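Local coordinates for protein cytokinin riboside 5'-monophosphate phosphoribohydrolase (PDB 5ZI9) that is a protein of the SLOG clan, with a parallel, Rossmann-like sheet, in an assembly of six chains, at residues T32-Q35 / R36-D39; P88-D91 / A92-L96; V212-R216 / G217-A221. All coordinates share one frame; numbering follows the deposited sequence. Where two conformers were deposited one is given.

Interaction 1. Residues T32-Q35 / R36-D39; sequences TTDQ and RLLD
Leu37 N donates to Thr33 O at 3.2 Å and Leu38 N to Asp34 O at 2.8 Å, the bonds of the first turns of the short helix 33-39, which opens with a capping box. Asp39 N to Gln35 O continues the series, while the bond from Arg36 N to Thr32 O is weak. Thr32 stands at the N-cap. Its OG1 accepts from Gln35 N at 3.2 Å, and in return Thr32 N donates to Gln35 OE1 at 3.0 Å, nearly straight at 169°, with the donor tilted out of the amide carbonyl plane. The two side chains thus tie the backbone on both sides of the helix start.

Arg36 turns back along this start. With CG beside its own backbone N (chi1 -70°) and a bend at chi3, the chain carries the guanidinium to the Thr32-Thr33 peptide, where Thr32 O lies over one face, toward the rim. The group is also held by Ser31 through NH2 and, through NE, by a bound citrate anion that probably comes from the crystallisation liquor. The helix packs against both the second and the third subunits: Thr32 OG1 also hydrogen-bonds to the backbone O of Gln193 of the second subunit and Asp39 OD2 to Thr196 there, while Thr33 OG1 bonds to Glu136 of the third subunit and Asp34 OD2 takes the backbone N of Phe156 of that subunit. Asp34 and Leu38 run side by side, pointing the same way, and Leu38 CD1 comes within 4.0 Å of Asp34 OD1.

Interaction 2. Residues P88-D91 / A92-L96; sequences PEYD and AGVRL
The first turns of helix 88-102, the crossover helix of the beta-alpha-beta unit between strands 74-78 and 106-109, join Asp91 to Arg95 and Tyr90 to Val94, each four residues on. Regular alpha-helical bonds carry the backbone: Ala92 N reaches Pro88 O at 3.0 Å, Gly93 N reaches Glu89 O, Val94 N reaches Tyr90 O, and Arg95 N meets Asp91 O, also at 3.0 Å with an angle of 166° at the hydrogen.

Tyr90 and Val94 share the buried flank. The tyrosine's CG stands opposite its backbone N (chi1 -169°), and Val94 CG2 approaches the ring obliquely, 3.7 Å from Tyr90 CE1. The same methyl lies 3.3 Å from Tyr90 O, so it touches both the ring and the backbone of Tyr90. Helix 115-125 lies against this flank: Tyr90 rests on Ala118 and Lys121 and its OH bonds to Glu117, while Val94 touches Lys121 and Glu125. Ala92 CB fits close to the carbonyls of the preceding turn, 3.4 Å from Glu89 O.

On the exposed flank Asp91 OD2 forms a salt bridge with Arg95 NH1 at 2.6 Å. Carboxylate and guanidinium planes stand 86° apart, and Asp91 OD1 lies over the guanidinium face instead of pairing with a second N-H. Nearby, Glu89 turns away to a salt bridge with Lys224 of the fourth subunit. Asp91 and Arg95 thus pair through one oxygen and one nitrogen, their planes nearly perpendicular; the bridge belongs to one of two modelled conformers of Arg95, so how constant it is stays doubtful.

Interaction 3. Residues V212-R216 / G217-A221; sequences VDWLR and GTLVA
Thr218 N donates to Trp214 O and Gly217 N to Asp213 O, both at 2.8 Å, in an alpha-helical turn near the end of helix 205-220. Beyond it the spacing lengthens by one residue: Val220 N reaches Leu215 O at 2.9 Å, nearly straight at 164°. Weak bonds of the same spacing run from Leu219 N to Trp214 O and from Ala221 N to Arg216 O. Trp214 O therefore receives two donors, Thr218 N and the weaker Leu219 N. Outside the segments, Arg216 NH1 pairs with Glu227, and Trp214 NE1 gives its hydrogen to Tyr207 O of the fourth subunit.

Trp214 supplies the broad surface of the packing. With CG trans to the backbone N (chi1 177°), the indole slants out from the helix, one face turned to Thr218 and Leu219 of the following turn. Leu219 CD2 sits over this face in a CH-pi contact, 3.7 Å from the centroid of the six-membered ring and 24° off its normal. Thr218 covers the five-membered end of the same face: its CB is 3.5 Å from Trp214 NE1, and its OG1 is 3.3 Å from Trp214 CD1. Leu215 and Leu219 point the same way and run side by side, with Leu215 CD2 4.0 Å from Leu219 CG. Tyr207 of the fourth subunit packs on Thr218 and Leu219, while Leu180 of that subunit meets Leu215, so this apolar flank faces a subunit interface. The widening is a pi-type turn in the final turns of the crossover helix between strands 200-203 and 234-236.

In the fold
Along the chain the three contacts follow in series, each on one helix. Interaction 1 stands apart on the short helix 33-39, about 40 Å from the centre of the chain and 58 and 65 Å, centre to centre, from interactions 2 and 3, on the opposite side of that centre. Interactions 2 and 3 have centres about 28 Å apart and do not touch. Their helices, 88-102 and 205-220, are crossovers of one seven-stranded parallel sheet, the first joining strands 74-78 and 106-109, the second strands 200-203 and 234-236. Interaction 1 lies against the second and third subunits, while interactions 2 and 3 each reach the fourth.

Interaction 1. Residues T32-Q35 / R36-D39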
loop_
_atom_site.group_PDB
_atom_site.type_symbol
_atom_site.label_atom_id
_atom_site.label_comp_id
_atom_site.label_asym_id
_atom_site.label_seq_id
_atom_site.Cartn_x
_atom_site.Cartn_y
_atom_site.Cartn_z
ATOM N N THR B 32 3.977 -2.480 -25.668
ATOM C CA THR B 32 4.623 -1.773 -24.561
ATOM C C THR B 32 3.734 -1.787 -23.297
ATOM O O THR B 32 2.500 -1.894 -23.381
ATOM C CB THR B 32 5.023 -0.320 -24.933
ATOM O OG1 THR B 32 3.865 0.485 -25.090
ATOM C CG2 THR B 32 5.760 -0.267 -26.218
ATOM N N THR B 33 4.372 -1.707 -22.130
ATOM C CA THR B 33 3.678 -1.695 -20.839
ATOM C C THR B 33 2.707 -0.519 -20.824
ATOM O O THR B 33 1.512 -0.710 -20.546
ATOM C CB THR B 33 4.665 -1.599 -19.645
ATOM O OG1 THR B 33 5.664 -2.606 -19.744
ATOM C CG2 THR B 33 3.984 -1.821 -18.354
ATOM N N ASP B 34 3.218 0.663 -21.192
ATOM C CA ASP B 34 2.421 1.878 -21.226
ATOM C C ASP B 34 1.196 1.780 -22.116
ATOM O O ASP B 34 0.146 2.293 -21.756
ATOM C CB ASP B 34 3.225 3.078 -21.734
ATOM C CG ASP B 34 3.792 3.945 -20.619
ATOM O OD1 ASP B 34 3.059 4.173 -19.616
ATOM O OD2 ASP B 34 4.994 4.389 -20.761
ATOM N N GLN B 35 1.333 1.169 -23.291
ATOM C CA GLN B 35 0.210 1.164 -24.210
ATOM C C GLN B 35 -0.906 0.344 -23.667
ATOM O O GLN B 35 -2.047 0.739 -23.792
ATOM C CB GLN B 35 0.598 0.787 -25.651
ATOM C CG GLN B 35 0.459 -0.663 -26.061
ATOM C CD GLN B 35 1.007 -0.882 -27.437
ATOM O OE1 GLN B 35 2.229 -1.048 -27.625
ATOM N NE2 GLN B 35 0.115 -0.828 -28.433
ATOM N N ARG B 36 -0.587 -0.764 -23.011
ATOM C CA ARG B 36 -1.623 -1.552 -22.364
ATOM C C ARG B 36 -2.324 -0.754 -21.267
ATOM O O ARG B 36 -3.524 -0.842 -21.110
ATOM C CB ARG B 36 -1.047 -2.868 -21.812
ATOM C CG ARG B 36 -0.642 -3.887 -22.886
ATOM C CD ARG B 36 -0.244 -5.208 -22.246
ATOM N NE ARG B 36 0.876 -5.122 -21.275
ATOM C CZ ARG B 36 2.169 -5.200 -21.586
ATOM N NH1 ARG B 36 3.066 -5.102 -20.633
ATOM N NH2 ARG B 36 2.587 -5.327 -22.839
ATOM N N LEU B 37 -1.568 0.046 -20.536
ATOM C CA LEU B 37 -2.096 0.903 -19.482
ATOM C C LEU B 37 -2.935 2.062 -19.973
ATOM O O LEU B 37 -3.932 2.385 -19.363
ATOM C CB LEU B 37 -0.917 1.452 -18.708
ATOM C CG LEU B 37 -0.987 2.051 -17.301
ATOM C CD1 LEU B 37 -0.550 3.470 -17.355
ATOM C CD2 LEU B 37 -2.320 1.940 -16.625
ATOM N N LEU B 38 -2.539 2.678 -21.079
ATOM C CA LEU B 38 -3.147 3.948 -21.530
ATOM C C LEU B 38 -4.267 3.811 -22.576
ATOM O O LEU B 38 -5.008 4.770 -22.803
ATOM C CB LEU B 38 -2.037 4.874 -22.058
ATOM C CG LEU B 38 -0.910 5.205 -21.049
ATOM C CD1 LEU B 38 0.201 6.014 -21.683
ATOM C CD2 LEU B 38 -1.460 5.940 -19.829
ATOM N N ASP B 39 -4.355 2.645 -23.224
ATOM C CA ASP B 39 -5.382 2.326 -24.245
ATOM C C ASP B 39 -6.514 1.502 -23.681
ATOM O O ASP B 39 -7.661 1.757 -23.976
ATOM C CB ASP B 39 -4.778 1.551 -25.422
ATOM C CG ASP B 39 -3.927 2.426 -26.352
ATOM O OD1 ASP B 39 -4.052 3.683 -26.346
ATOM O OD2 ASP B 39 -3.134 1.840 -27.130
#

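Interaction 2. Residues P88-D91 / A92-L96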
loop_
_atom_site.group_PDB
_atom_site.type_symbol
_atom_site.label_atom_id
_atom_site.label_comp_id
_atom_site.label_asym_id
_atom_site.label_seq_id
_atom_site.Cartn_x
_atom_site.Cartn_y
_atom_site.Cartn_z
ATOM N N PRO B 88 -29.289 31.394 22.869
ATOM C CA PRO B 88 -28.286 31.460 23.940
ATOM C C PRO B 88 -27.281 30.333 23.837
ATOM O O PRO B 88 -26.108 30.536 24.151
ATOM C CB PRO B 88 -29.109 31.362 25.243
ATOM C CG PRO B 88 -30.521 31.128 24.837
ATOM C CD PRO B 88 -30.657 31.522 23.400
ATOM N N GLU B 89 -27.721 29.149 23.403
ATOM C CA GLU B 89 -26.766 28.051 23.092
ATOM C C GLU B 89 -25.740 28.455 22.017
ATOM O O GLU B 89 -24.541 28.192 22.143
ATOM C CB GLU B 89 -27.518 26.797 22.652
ATOM C CG GLU B 89 -28.154 26.023 23.788
ATOM C CD GLU B 89 -29.035 24.892 23.297
ATOM O OE1 GLU B 89 -28.867 24.363 22.158
ATOM O OE2 GLU B 89 -29.918 24.517 24.075
ATOM N N TYR B 90 -26.235 29.128 20.980
ATOM C CA TYR B 90 -25.411 29.563 19.888
ATOM C C TYR B 90 -24.420 30.589 20.364
ATOM O O TYR B 90 -23.239 30.507 20.007
ATOM C CB TYR B 90 -26.282 30.124 18.773
ATOM C CG TYR B 90 -25.540 30.376 17.482
ATOM C CD1 TYR B 90 -24.688 31.481 17.351
ATOM C CD2 TYR B 90 -25.677 29.509 16.391
ATOM C CE1 TYR B 90 -24.012 31.726 16.184
ATOM C CE2 TYR B 90 -24.987 29.751 15.205
ATOM C CZ TYR B 90 -24.156 30.868 15.109
ATOM O OH TYR B 90 -23.464 31.159 13.946
ATOM N N ASP B 91 -24.893 31.547 21.181
ATOM C CA ASP B 91 -24.003 32.587 21.700
ATOM C C ASP B 91 -22.914 31.943 22.558
ATOM O O ASP B 91 -21.739 32.311 22.450
ATOM C CB ASP B 91 -24.761 33.671 22.477
ATOM C CG ASP B 91 -23.816 34.758 23.052
ATOM O OD1 ASP B 91 -23.089 35.455 22.282
ATOM O OD2 ASP B 91 -23.782 34.885 24.294
ATOM N N ALA B 92 -23.292 30.956 23.362
ATOM C CA ALA B 92 -22.316 30.197 24.147
ATOM C C ALA B 92 -21.220 29.531 23.278
ATOM O O ALA B 92 -20.027 29.597 23.627
ATOM C CB ALA B 92 -23.039 29.160 24.990
ATOM N N GLY B 93 -21.628 28.937 22.144
ATOM C CA GLY B 93 -20.684 28.360 21.191
ATOM C C GLY B 93 -19.695 29.332 20.600
ATOM O O GLY B 93 -18.512 29.002 20.414
ATOM N N VAL B 94 -20.143 30.546 20.300
ATOM C CA VAL B 94 -19.190 31.575 19.799
ATOM C C VAL B 94 -18.191 31.955 20.902
ATOM O O VAL B 94 -16.973 32.053 20.692
ATOM C CB VAL B 94 -19.906 32.834 19.241
ATOM C CG1 VAL B 94 -18.974 33.622 18.325
ATOM C CG2 VAL B 94 -21.148 32.465 18.440
ATOM N N ARG B 95 -18.744 32.156 22.093
ATOM C CA ARG B 95 -17.987 32.523 23.283
ATOM C C ARG B 95 -16.875 31.507 23.570
ATOM O O ARG B 95 -15.745 31.846 23.929
ATOM C CB ARG B 95 -18.985 32.591 24.446
ATOM C CG ARG B 95 -18.787 33.748 25.408
ATOM C CD ARG B 95 -20.114 34.427 25.741
ATOM N NE ARG B 95 -19.976 35.861 25.531
ATOM C CZ ARG B 95 -20.969 36.735 25.558
ATOM N NH1 ARG B 95 -22.215 36.365 25.816
ATOM N NH2 ARG B 95 -20.698 37.994 25.327
ATOM N N LEU B 96 -17.234 30.249 23.394
ATOM C CA LEU B 96 -16.353 29.125 23.619
ATOM C C LEU B 96 -15.262 28.946 22.546
ATOM O O LEU B 96 -14.092 28.733 22.843
ATOM C CB LEU B 96 -17.265 27.919 23.638
ATOM C CG LEU B 96 -16.595 26.621 24.058
ATOM C CD1 LEU B 96 -16.579 26.542 25.583
ATOM C CD2 LEU B 96 -17.308 25.425 23.442
#

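Interaction 3. Residues V212-R216 / G217-A221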
loop_
_atom_site.group_PDB
_atom_site.type_symbol
_atom_site.label_atom_id
_atom_site.label_comp_id
_atom_site.label_asym_id
_atom_site.label_seq_id
_atom_site.Cartn_x
_atom_site.Cartn_y
_atom_site.Cartn_z
ATOM N N VAL B 212 -27.260 12.734 32.979
ATOM C CA VAL B 212 -26.439 12.458 34.166
ATOM C C VAL B 212 -27.235 11.778 35.302
ATOM O O VAL B 212 -26.719 10.905 35.979
ATOM C CB VAL B 212 -25.764 13.766 34.665
ATOM C CG1 VAL B 212 -25.117 13.571 36.028
ATOM C CG2 VAL B 212 -24.706 14.254 33.663
ATOM N N ASP B 213 -28.492 12.160 35.496
ATOM C CA ASP B 213 -29.347 11.508 36.514
ATOM C C ASP B 213 -29.635 10.072 36.248
ATOM O O ASP B 213 -29.782 9.298 37.206
ATOM C CB ASP B 213 -30.721 12.155 36.652
ATOM C CG ASP B 213 -30.692 13.454 37.431
ATOM O OD1 ASP B 213 -29.616 13.916 37.948
ATOM O OD2 ASP B 213 -31.796 14.028 37.469
ATOM N N TRP B 214 -29.792 9.732 34.963
ATOM C CA TRP B 214 -30.007 8.343 34.547
ATOM C C TRP B 214 -28.705 7.552 34.671
ATOM O O TRP B 214 -28.713 6.426 35.143
ATOM C CB TRP B 214 -30.573 8.291 33.127
ATOM C CG TRP B 214 -30.747 6.903 32.612
ATOM C CD1 TRP B 214 -31.719 5.998 32.956
ATOM C CD2 TRP B 214 -29.914 6.255 31.664
ATOM N NE1 TRP B 214 -31.527 4.826 32.284
ATOM C CE2 TRP B 214 -30.416 4.952 31.491
ATOM C CE3 TRP B 214 -28.778 6.651 30.944
ATOM C CZ2 TRP B 214 -29.829 4.041 30.629
ATOM C CZ3 TRP B 214 -28.192 5.747 30.093
ATOM C CH2 TRP B 214 -28.728 4.454 29.936
ATOM N N LEU B 215 -27.585 8.136 34.261
ATOM C CA LEU B 215 -26.277 7.486 34.417
ATOM C C LEU B 215 -26.008 7.092 35.861
ATOM O O LEU B 215 -25.528 6.017 36.108
ATOM C CB LEU B 215 -25.145 8.389 33.929
ATOM C CG LEU B 215 -25.100 8.718 32.429
ATOM C CD1 LEU B 215 -24.056 9.781 32.143
ATOM C CD2 LEU B 215 -24.792 7.469 31.612
ATOM N N ARG B 216 -26.340 7.973 36.801
ATOM C CA ARG B 216 -26.181 7.724 38.253
ATOM C C ARG B 216 -27.261 6.787 38.798
ATOM O O ARG B 216 -26.947 5.752 39.383
ATOM C CB ARG B 216 -26.240 9.050 39.027
ATOM C CG ARG B 216 -25.461 9.033 40.331
ATOM C CD ARG B 216 -25.509 10.357 41.084
ATOM N NE ARG B 216 -25.087 11.528 40.296
ATOM C CZ ARG B 216 -23.821 11.882 40.015
ATOM N NH1 ARG B 216 -22.789 11.131 40.420
ATOM N NH2 ARG B 216 -23.573 13.008 39.312
ATOM N N GLY B 217 -28.522 7.155 38.575
ATOM C CA GLY B 217 -29.691 6.427 39.089
ATOM C C GLY B 217 -29.993 5.061 38.486
ATOM O O GLY B 217 -30.644 4.228 39.127
ATOM N N THR B 218 -29.535 4.817 37.255
ATOM C CA THR B 218 -29.614 3.478 36.636
ATOM C C THR B 218 -28.258 2.808 36.423
ATOM O O THR B 218 -28.073 1.743 36.982
ATOM C CB THR B 218 -30.389 3.529 35.338
ATOM O OG1 THR B 218 -31.663 4.124 35.611
ATOM C CG2 THR B 218 -30.590 2.145 34.765
ATOM N N LEU B 219 -27.318 3.391 35.670
ATOM C CA LEU B 219 -26.055 2.666 35.365
ATOM C C LEU B 219 -25.163 2.399 36.595
ATOM O O LEU B 219 -24.751 1.250 36.854
ATOM C CB LEU B 219 -25.131 3.373 34.352
ATOM C CG LEU B 219 -25.415 3.790 32.931
ATOM C CD1 LEU B 219 -24.246 3.376 32.058
ATOM C CD2 LEU B 219 -26.706 3.225 32.399
ATOM N N VAL B 220 -24.811 3.468 37.302
ATOM C CA VAL B 220 -23.929 3.357 38.457
ATOM C C VAL B 220 -24.624 2.545 39.573
ATOM O O VAL B 220 -24.016 1.677 40.214
ATOM C CB VAL B 220 -23.519 4.743 38.966
ATOM C CG1 VAL B 220 -22.695 4.623 40.228
ATOM C CG2 VAL B 220 -22.704 5.464 37.893
ATOM N N ALA B 221 -25.908 2.821 39.750
ATOM C CA ALA B 221 -26.682 2.198 40.773
ATOM C C ALA B 221 -26.811 0.686 40.568
ATOM O O ALA B 221 -27.065 -0.024 41.527
ATOM C CB ALA B 221 -28.050 2.837 40.807
#